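Local atomic coordinates of HD superfamily hydrolase (Clostridium acetobutylicum ATCC 824, PDB entry 3CCG), a protein that probably hydrolyses diadenosine tetraphosphate symmetrically to two molecules of ADP, using an HD-domain site that holds two iron ions. Residues A[70-75]-A[89-94]. Residues are numbered along the deposited sequence; the frame is centred on the assembly and turned at random.
Sequences EGYELG and AGRILA
Ile92, on helix 87-98, puts its CG2 methyl against Glu70 alone, and its CD1 end between Glu70 CB and the Tyr72 ring, both in the loop after helix 60-69. The CG2 methyl meets the aliphatic part of the glutamate, 3.5 Å from Glu70 CG. Ile92 CD1 lies 3.9 Å from Tyr72 CD1. With CG1 beside its own backbone N (chi1 -69°) and the chain running straight on to CD1, the isoleucine reaches into the angle between the two loop residues, and it also touches Ile66 of helix 60-69. A beta-branched residue suits this buried place by offering two separate apolar surfaces. Glu70 suits the margin: its methylenes pack on the isoleucine, but a bend at chi2 (-52°) swings the carboxylate away from Ile92 on the exposed side.

Between these loop residues, Gly71 closes helix 60-69 in a Schellman motif. Its positive phi would press a CB against the preceding carbonyl oxygen, and the turn carries the chain on to Tyr72. A tyrosine suits this partly exposed place: ring carbons CD1 and CE1 give Ile92 an apolar wall, while the hydroxyl lies at the polar end.

That end is the looser side. Tyr72 OH stands 3.6 Å from Arg91 NE without a hydrogen bond, and the ring and guanidinium planes are inclined by 59°. The long, extended arginine can pass the tyrosine and still take NH1 to a salt bridge with Glu110 and a hydrogen bond with Asn107. Within the HD domain, then, loop and helix join chiefly through apolar contact around one isoleucine, whereas the polar binding of Arg91 is directed to helix 103-110.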
ATOM      1  N   GLU A  70     -24.616  11.329  -1.123  1.00 11.49           N
ATOM      2  CA  GLU A  70     -24.140  12.692  -0.948  1.00 14.45           C
ATOM      3  C   GLU A  70     -23.139  13.055  -2.025  1.00 15.75           C
ATOM      4  O   GLU A  70     -22.615  14.174  -2.052  1.00 23.43           O
ATOM      5  CB  GLU A  70     -23.554  12.880   0.472  1.00 18.10           C
ATOM      6  CG  GLU A  70     -24.584  12.791   1.509  1.00 22.31           C
ATOM      7  CD  GLU A  70     -25.719  13.707   1.215  1.00 30.37           C
ATOM      8  OE1 GLU A  70     -25.412  14.866   0.850  1.00 34.37           O
ATOM      9  OE2 GLU A  70     -26.889  13.270   1.300  1.00 34.91           O
ATOM     10  N   GLY A  71     -22.848  12.166  -2.960  1.00 14.33           N
ATOM     11  CA  GLY A  71     -22.034  12.509  -4.104  1.00 18.62           C
ATOM     12  C   GLY A  71     -20.623  12.010  -4.148  1.00 17.82           C
ATOM     13  O   GLY A  71     -19.881  12.299  -5.100  1.00 18.23           O
ATOM     14  N   TYR A  72     -20.207  11.268  -3.112  1.00 14.01           N
ATOM     15  CA  TYR A  72     -18.863  10.715  -3.131  1.00 14.13           C
ATOM     16  C   TYR A  72     -18.787   9.483  -4.000  1.00 16.24           C
ATOM     17  O   TYR A  72     -19.626   8.611  -3.931  1.00 19.50           O
ATOM     18  CB  TYR A  72     -18.368  10.404  -1.683  1.00 13.55           C
ATOM     19  CG  TYR A  72     -18.094  11.661  -0.922  1.00 12.79           C
ATOM     20  CD1 TYR A  72     -19.097  12.342  -0.244  1.00 15.86           C
ATOM     21  CD2 TYR A  72     -16.817  12.189  -0.942  1.00 16.17           C
ATOM     22  CE1 TYR A  72     -18.787  13.523   0.445  1.00 15.63           C
ATOM     23  CE2 TYR A  72     -16.524  13.350  -0.285  1.00 18.05           C
ATOM     24  CZ  TYR A  72     -17.492  14.004   0.361  1.00 13.49           C
ATOM     25  OH  TYR A  72     -17.117  15.162   1.041  1.00 24.11           O
ATOM     26  N   GLU A  73     -17.775   9.454  -4.834  1.00 17.52           N
ATOM     27  CA  GLU A  73     -17.529   8.296  -5.699  1.00 21.26           C
ATOM     28  C   GLU A  73     -16.701   7.269  -4.923  1.00 20.51           C
ATOM     29  O   GLU A  73     -15.605   7.564  -4.393  1.00 24.69           O
ATOM     30  CB  GLU A  73     -16.790   8.735  -6.972  1.00 25.67           C
ATOM     31  N   LEU A  74     -17.266   6.090  -4.762  1.00 20.82           N
ATOM     32  CA  LEU A  74     -16.557   5.025  -4.098  1.00 18.38           C
ATOM     33  C   LEU A  74     -16.250   3.924  -5.105  1.00 21.15           C
ATOM     34  O   LEU A  74     -17.107   3.497  -5.879  1.00 24.67           O
ATOM     35  CB  LEU A  74     -17.377   4.423  -2.958  1.00 20.12           C
ATOM     36  CG  LEU A  74     -17.857   5.386  -1.874  1.00 20.69           C
ATOM     37  CD1 LEU A  74     -18.723   4.626  -0.909  1.00 19.27           C
ATOM     38  CD2 LEU A  74     -16.689   6.050  -1.184  1.00 22.73           C
ATOM     39  N   GLY A  75     -15.018   3.463  -5.040  1.00 19.56           N
ATOM     40  CA  GLY A  75     -14.554   2.339  -5.838  1.00 20.18           C
ATOM     41  C   GLY A  75     -14.693   1.030  -5.119  1.00 17.58           C
ATOM     42  O   GLY A  75     -14.951   0.973  -3.928  1.00 15.73           O
ATOM     43  N   ALA A  89     -18.541   8.792   6.297  1.00  9.34           N
ATOM     44  CA  ALA A  89     -19.981   8.889   6.629  1.00  9.96           C
ATOM     45  C   ALA A  89     -20.118   9.841   7.824  1.00 10.89           C
ATOM     46  O   ALA A  89     -21.007  10.652   7.857  1.00 11.68           O
ATOM     47  CB  ALA A  89     -20.663   7.519   6.902  1.00 11.81           C
ATOM     48  N   GLY A  90     -19.175   9.763   8.760  1.00 11.01           N
ATOM     49  CA  GLY A  90     -19.183  10.657   9.916  1.00 10.47           C
ATOM     50  C   GLY A  90     -18.977  12.104   9.536  1.00 10.73           C
ATOM     51  O   GLY A  90     -19.597  12.987  10.123  1.00 11.81           O
ATOM     52  N   ARG A  91     -18.109  12.346   8.560  1.00  9.24           N
ATOM     53  CA  ARG A  91     -17.946  13.714   8.042  1.00  9.28           C
ATOM     54  C   ARG A  91     -19.258  14.218   7.497  1.00 10.98           C
ATOM     55  O   ARG A  91     -19.692  15.367   7.770  1.00 11.46           O
ATOM     56  CB  ARG A  91     -16.882  13.744   6.974  1.00 12.55           C
ATOM     57  CG  ARG A  91     -16.775  15.032   6.198  1.00 18.95           C
ATOM     58  CD  ARG A  91     -15.947  14.966   4.898  1.00 15.08           C
ATOM     59  NE  ARG A  91     -16.017  16.278   4.292  1.00 18.15           N
ATOM     60  CZ  ARG A  91     -15.034  17.146   4.232  1.00 25.87           C
ATOM     61  NH1 ARG A  91     -13.834  16.817   4.641  1.00 26.28           N
ATOM     62  NH2 ARG A  91     -15.262  18.329   3.669  1.00 36.66           N
ATOM     63  N   ILE A  92     -19.941  13.369   6.749  1.00 10.50           N
ATOM     64  CA  ILE A  92     -21.226  13.747   6.148  1.00 12.08           C
ATOM     65  C   ILE A  92     -22.279  14.033   7.203  1.00 12.36           C
ATOM     66  O   ILE A  92     -23.041  15.028   7.120  1.00 13.11           O
ATOM     67  CB  ILE A  92     -21.688  12.671   5.157  1.00 10.39           C
ATOM     68  CG1 ILE A  92     -20.782  12.669   3.965  1.00 12.93           C
ATOM     69  CG2 ILE A  92     -23.130  12.936   4.696  1.00 13.59           C
ATOM     70  CD1 ILE A  92     -21.019  11.406   3.030  1.00 14.29           C
ATOM     71  N   LEU A  93     -22.372  13.183   8.217  1.00 13.29           N
ATOM     72  CA  LEU A  93     -23.339  13.426   9.276  1.00 11.69           C
ATOM     73  C   LEU A  93     -22.958  14.713  10.044  1.00 13.70           C
ATOM     74  O   LEU A  93     -23.798  15.525  10.417  1.00 13.98           O
ATOM     75  CB  LEU A  93     -23.440  12.260  10.270  1.00 13.24           C
ATOM     76  CG  LEU A  93     -23.923  10.948   9.687  1.00 15.22           C
ATOM     77  CD1 LEU A  93     -23.966   9.891  10.775  1.00 18.06           C
ATOM     78  CD2 LEU A  93     -25.268  11.103   9.023  1.00 20.81           C
ATOM     79  N   ALA A  94     -21.682  14.882  10.348  1.00 11.85           N
ATOM     80  CA  ALA A  94     -21.220  16.069  11.092  1.00 12.31           C
ATOM     81  C   ALA A  94     -21.633  17.350  10.329  1.00 14.83           C
ATOM     82  O   ALA A  94     -22.101  18.318  10.928  1.00 14.46           O
ATOM     83  CB  ALA A  94     -19.727  16.002  11.248  1.00 13.03           C
TER